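Local coordinates for putative signal recognition particle protein (Chaetomium thermophilum, PDB 5CK4) that binds GDP and GTP as the Arf-like beta subunit of the signal recognition particle receptor at the endoplasmic reticulum membrane, at residues L112-P117 / P135-I140; T185-Y190 / K245-G250. All blocks are in the same frame, centred on the assembly; numbering follows the deposited sequence.

Contact 1: residues L112-P117 / P135-I140; sequences LLIDTP and PSLTII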
loop_
_atom_site.group_PDB
_atom_site.type_symbol
_atom_site.label_atom_id
_atom_site.label_comp_id
_atom_site.label_asym_id
_atom_site.label_seq_id
_atom_site.Cartn_x
_atom_site.Cartn_y
_atom_site.Cartn_z
ATOM N N LEU A 112 -1.422 -3.419 -14.372
ATOM C CA LEU A 112 -0.075 -3.911 -14.164
ATOM C C LEU A 112 0.244 -3.849 -12.684
ATOM O O LEU A 112 -0.012 -2.840 -12.034
ATOM C CB LEU A 112 0.936 -3.060 -14.937
ATOM C CG LEU A 112 0.757 -2.960 -16.453
ATOM C CD1 LEU A 112 1.769 -1.994 -17.046
ATOM C CD2 LEU A 112 0.883 -4.330 -17.095
ATOM N N LEU A 113 0.803 -4.929 -12.159
ATOM C CA LEU A 113 1.236 -4.960 -10.776
ATOM C C LEU A 113 2.741 -4.691 -10.707
ATOM O O LEU A 113 3.546 -5.470 -11.230
ATOM C CB LEU A 113 0.884 -6.309 -10.153
ATOM C CG LEU A 113 1.170 -6.491 -8.667
ATOM C CD1 LEU A 113 0.415 -5.450 -7.830
ATOM C CD2 LEU A 113 0.841 -7.908 -8.226
ATOM N N ILE A 114 3.110 -3.580 -10.074
ATOM C CA ILE A 114 4.497 -3.106 -10.066
ATOM C C ILE A 114 5.207 -3.349 -8.735
ATOM O O ILE A 114 4.994 -2.628 -7.757
ATOM C CB ILE A 114 4.587 -1.598 -10.397
ATOM C CG1 ILE A 114 3.768 -1.270 -11.648
ATOM C CG2 ILE A 114 6.047 -1.157 -10.533
ATOM C CD1 ILE A 114 4.056 -2.168 -12.839
ATOM N N ASP A 115 6.056 -4.371 -8.718
ATOM C CA ASP A 115 6.828 -4.743 -7.539
ATOM C C ASP A 115 7.854 -3.641 -7.250
ATOM O O ASP A 115 8.421 -3.082 -8.172
ATOM C CB ASP A 115 7.537 -6.073 -7.815
ATOM C CG ASP A 115 8.139 -6.689 -6.578
ATOM O OD1 ASP A 115 7.802 -6.249 -5.459
ATOM O OD2 ASP A 115 8.940 -7.629 -6.727
ATOM N N THR A 116 8.052 -3.309 -5.976
ATOM C CA THR A 116 9.051 -2.316 -5.565
ATOM C C THR A 116 9.922 -2.919 -4.470
ATOM O O THR A 116 9.491 -3.844 -3.775
ATOM C CB THR A 116 8.402 -1.023 -5.027
ATOM O OG1 THR A 116 7.584 -1.334 -3.889
ATOM C CG2 THR A 116 7.551 -0.368 -6.092
ATOM N N PRO A 117 11.158 -2.415 -4.313
ATOM C CA PRO A 117 12.016 -3.024 -3.286
ATOM C C PRO A 117 11.571 -2.699 -1.863
ATOM O O PRO A 117 11.054 -1.613 -1.588
ATOM C CB PRO A 117 13.405 -2.439 -3.587
ATOM C CG PRO A 117 13.141 -1.202 -4.407
ATOM C CD PRO A 117 11.904 -1.499 -5.199
ATOM N N PRO A 135 1.004 10.948 -11.058
ATOM C CA PRO A 135 2.150 10.060 -11.267
ATOM C C PRO A 135 1.955 9.095 -12.432
ATOM O O PRO A 135 0.891 8.484 -12.585
ATOM C CB PRO A 135 2.255 9.298 -9.938
ATOM C CG PRO A 135 0.866 9.290 -9.401
ATOM C CD PRO A 135 0.187 10.548 -9.898
ATOM N N SER A 136 2.989 8.986 -13.260
ATOM C CA SER A 136 3.039 7.980 -14.302
ATOM C C SER A 136 4.325 7.197 -14.131
ATOM O O SER A 136 5.374 7.767 -13.836
ATOM C CB SER A 136 2.984 8.619 -15.687
ATOM O OG SER A 136 1.733 9.241 -15.894
ATOM N N LEU A 137 4.239 5.884 -14.295
ATOM C CA LEU A 137 5.405 5.035 -14.136
ATOM C C LEU A 137 6.023 4.737 -15.496
ATOM O O LEU A 137 5.309 4.511 -16.468
ATOM C CB LEU A 137 5.028 3.732 -13.434
ATOM C CG LEU A 137 4.377 3.843 -12.055
ATOM C CD1 LEU A 137 4.335 2.476 -11.386
ATOM C CD2 LEU A 137 5.124 4.839 -11.186
ATOM N N THR A 138 7.350 4.750 -15.555
ATOM C CA THR A 138 8.063 4.346 -16.757
ATOM C C THR A 138 8.244 2.831 -16.748
ATOM O O THR A 138 8.859 2.273 -15.834
ATOM C CB THR A 138 9.430 5.040 -16.869
ATOM O OG1 THR A 138 9.241 6.459 -16.923
ATOM C CG2 THR A 138 10.152 4.589 -18.126
ATOM N N ILE A 139 7.697 2.176 -17.766
ATOM C CA ILE A 139 7.654 0.720 -17.815
ATOM C C ILE A 139 8.479 0.161 -18.971
ATOM O O ILE A 139 8.259 0.512 -20.123
ATOM C CB ILE A 139 6.200 0.215 -17.972
ATOM C CG1 ILE A 139 5.308 0.751 -16.845
ATOM C CG2 ILE A 139 6.162 -1.300 -18.016
ATOM C CD1 ILE A 139 5.744 0.330 -15.463
ATOM N N ILE A 140 9.423 -0.716 -18.654
ATOM C CA ILE A 140 10.194 -1.411 -19.677
ATOM C C ILE A 140 9.637 -2.819 -19.866
ATOM O O ILE A 140 9.718 -3.646 -18.960
ATOM C CB ILE A 140 11.681 -1.502 -19.295
ATOM C CG1 ILE A 140 12.220 -0.119 -18.925
ATOM C CG2 ILE A 140 12.491 -2.119 -20.425
ATOM C CD1 ILE A 140 13.679 -0.121 -18.516
#
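Ile114 meets Leu137 and Ile139 between two strands that run almost at right angles, 88° between their directions, with axes 10.6 Å apart at closest approach. At that spacing the backbones do not pair, and side chains alone bridge the gap. The tight part centres on Ile114. One methyl of Leu137, CD1, settles against the branch of the isoleucine, 3.8 Å from Ile114 CG1 and 4.1 Å from Ile114 CG2. Ile114 CG1 stands beside the backbone N (chi1 -49°), and from there its CD1 reaches on to Ile139. These two isoleucines meet tip to tip, Ile114 CD1 lying 4.0 Å from Ile139 CD1. The looser part is at Leu112, whose CD1 comes no nearer than 4.5 Å to Ile139 CG1. Tyr97 of strand 96-98 and the neighbouring Val99 also touch Ile114 and Ile139, while Leu23 of strand 21-25 packs on Leu137. On the outer side of strand 136-140, Thr138 turns its hydroxyl to Lys159 in a hydrogen bond, and Ile140 is exposed. Strand 112-115 pairs in parallel with 21-25, and 136-140 in parallel with 96-98 and antiparallel with 159-170; the two are not neighbours in the GTPase sheet but are linked through 21-25 and 159-170. With all four residues meeting across the segments aliphatic and buried, cohesion here comes from dispersion and the exclusion of water, without directional bonds.

Contact 2: residues T185-Y190 / K245-G250; sequences TASYLY and KTRQKG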
loop_
_atom_site.group_PDB
_atom_site.type_symbol
_atom_site.label_atom_id
_atom_site.label_comp_id
_atom_site.label_asym_id
_atom_site.label_seq_id
_atom_site.Cartn_x
_atom_site.Cartn_y
_atom_site.Cartn_z
ATOM N N THR A 185 7.100 -1.737 10.185
ATOM C CA THR A 185 6.112 -1.782 9.118
ATOM C C THR A 185 5.195 -0.568 9.141
ATOM O O THR A 185 4.892 0.014 8.097
ATOM C CB THR A 185 5.266 -3.073 9.220
ATOM O OG1 THR A 185 6.135 -4.204 9.117
ATOM C CG2 THR A 185 4.223 -3.141 8.124
ATOM N N ALA A 186 4.748 -0.183 10.331
ATOM C CA ALA A 186 3.872 0.987 10.460
ATOM C C ALA A 186 4.601 2.270 10.071
ATOM O O ALA A 186 3.999 3.197 9.559
ATOM C CB ALA A 186 3.350 1.105 11.875
ATOM N N SER A 187 5.895 2.328 10.352
ATOM C CA SER A 187 6.694 3.485 9.969
ATOM C C SER A 187 6.686 3.680 8.447
ATOM O O SER A 187 6.541 4.794 7.953
ATOM C CB SER A 187 8.120 3.342 10.503
ATOM O OG SER A 187 8.886 4.471 10.163
ATOM N N TYR A 188 6.841 2.587 7.711
ATOM C CA TYR A 188 6.768 2.615 6.248
ATOM C C TYR A 188 5.379 3.021 5.783
ATOM O O TYR A 188 5.226 3.903 4.927
ATOM C CB TYR A 188 7.117 1.242 5.680
ATOM C CG TYR A 188 7.430 1.203 4.197
ATOM C CD1 TYR A 188 7.444 2.360 3.420
ATOM C CD2 TYR A 188 7.715 -0.005 3.578
ATOM C CE1 TYR A 188 7.729 2.307 2.057
ATOM C CE2 TYR A 188 7.992 -0.072 2.230
ATOM C CZ TYR A 188 8.005 1.089 1.473
ATOM O OH TYR A 188 8.314 0.998 0.128
ATOM N N LEU A 189 4.361 2.383 6.353
ATOM C CA LEU A 189 2.979 2.721 6.003
ATOM C C LEU A 189 2.682 4.195 6.299
ATOM O O LEU A 189 2.006 4.887 5.511
ATOM C CB LEU A 189 2.006 1.802 6.758
ATOM C CG LEU A 189 0.513 2.070 6.527
ATOM C CD1 LEU A 189 0.155 1.920 5.046
ATOM C CD2 LEU A 189 -0.281 1.096 7.376
ATOM N N TYR A 190 3.179 4.687 7.431
ATOM C CA TYR A 190 3.011 6.097 7.763
ATOM C C TYR A 190 3.503 6.985 6.618
ATOM O O TYR A 190 2.791 7.889 6.187
ATOM C CB TYR A 190 3.751 6.447 9.071
ATOM C CG TYR A 190 3.402 7.815 9.666
ATOM C CD1 TYR A 190 3.964 8.986 9.165
ATOM C CD2 TYR A 190 2.526 7.927 10.738
ATOM C CE1 TYR A 190 3.644 10.235 9.712
ATOM C CE2 TYR A 190 2.213 9.166 11.294
ATOM C CZ TYR A 190 2.770 10.313 10.777
ATOM O OH TYR A 190 2.456 11.549 11.329
ATOM N N LYS A 245 1.514 11.336 17.191
ATOM C CA LYS A 245 1.526 12.018 18.497
ATOM C C LYS A 245 2.937 12.302 19.002
ATOM O O LYS A 245 3.222 13.387 19.513
ATOM C CB LYS A 245 0.774 11.192 19.549
ATOM C CG LYS A 245 0.762 11.825 20.916
ATOM C CD LYS A 245 -0.040 13.122 20.903
ATOM C CE LYS A 245 -1.450 12.878 20.390
ATOM N NZ LYS A 245 -2.423 13.874 20.880
ATOM N N THR A 246 3.818 11.317 18.865
ATOM C CA THR A 246 5.209 11.482 19.270
ATOM C C THR A 246 5.909 12.523 18.405
ATOM O O THR A 246 6.721 13.306 18.895
ATOM C CB THR A 246 5.984 10.155 19.179
ATOM O OG1 THR A 246 5.327 9.168 19.980
ATOM C CG2 THR A 246 7.405 10.332 19.688
ATOM N N ARG A 247 5.593 12.537 17.116
ATOM C CA ARG A 247 6.244 13.477 16.222
ATOM C C ARG A 247 5.758 14.890 16.480
ATOM O O ARG A 247 6.542 15.830 16.447
ATOM C CB ARG A 247 6.064 13.075 14.760
ATOM C CG ARG A 247 6.840 11.819 14.415
ATOM C CD ARG A 247 6.854 11.514 12.922
ATOM N NE ARG A 247 7.494 10.222 12.684
ATOM C CZ ARG A 247 7.610 9.644 11.493
ATOM N NH1 ARG A 247 7.135 10.249 10.412
ATOM N NH2 ARG A 247 8.201 8.457 11.386
ATOM N N GLN A 248 4.470 15.043 16.759
ATOM C CA GLN A 248 3.951 16.372 17.046
ATOM C C GLN A 248 4.495 16.902 18.368
ATOM O O GLN A 248 4.813 18.090 18.485
ATOM C CB GLN A 248 2.426 16.385 17.058
ATOM C CG GLN A 248 1.844 17.777 16.852
ATOM C CD GLN A 248 2.174 18.357 15.480
ATOM O OE1 GLN A 248 2.403 17.624 14.516
ATOM N NE2 GLN A 248 2.193 19.679 15.391
ATOM N N LYS A 249 4.598 16.024 19.361
ATOM C CA LYS A 249 5.156 16.407 20.657
ATOM C C LYS A 249 6.587 16.912 20.535
ATOM O O LYS A 249 6.962 17.892 21.178
ATOM C CB LYS A 249 5.114 15.233 21.628
ATOM C CG LYS A 249 3.779 15.045 22.312
ATOM C CD LYS A 249 3.907 14.013 23.405
ATOM C CE LYS A 249 2.607 13.807 24.136
ATOM N NZ LYS A 249 2.860 13.070 25.404
ATOM N N GLY A 250 7.381 16.236 19.711
ATOM C CA GLY A 250 8.768 16.609 19.502
ATOM C C GLY A 250 8.999 17.256 18.150
ATOM O O GLY A 250 8.558 18.380 17.902
#
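Helix 180-201 and the C-terminal end of helix 229-249 stay well apart here, the nearest CA atoms, those of Tyr190 and Arg247, being 11.7 Å from each other, and long side chains span the distance. Arg247 does so with its chain extended from CG to NE, which brings the guanidinium obliquely to the CD1-CE1 side of the Tyr190 ring, the two side chains running past one another head to tail. The result is an off-centre cation-pi contact, Arg247 CZ standing 4.7 Å from the centroid of the Tyr190 ring and 27° off its normal. The planes are not stacked but inclined by 57°, and NH1 makes the nearest approach, 3.6 Å from Tyr190 CE1. Both helices belong to the P-loop GTPase fold, where helices pack around a central sheet; this pair meets away from the nucleotide site. Tyr190 also lies against Leu240, Ile243 and Arg244 of helix 229-249. Its hydroxyl is hydrogen-bonded to Gly269 O and Leu271 N, which should help fix the ring that Arg247 approaches. On the NH2 side of the guanidinium, Ser187 OG lies at its edge, near its plane, but at 4.2 Å from Arg247 NH2 the two make no hydrogen bond.

In the fold
Contact 1 closes along the chain before contact 2 opens, and the two lie on opposite sides of the chain's centre, with their own centres about 27 Å apart. Their segments, though not the side chains that carry either contact, touch in plain packing: Pro117 O, just past strand 112-115, lies 4.2 Å from Tyr188 OH on helix 180-201. In contact 1 the side chain of Ile114 is about 13 Å from the bound GDP and about 10 Å from the side chain of the GDP-binding Lys32, while the next residue, Asp115, touches Lys32 and Thr33 directly. Contact 2 is remote from the annotated sites, although Thr185 in its first segment touches Pro27, at the start of the GDP pocket.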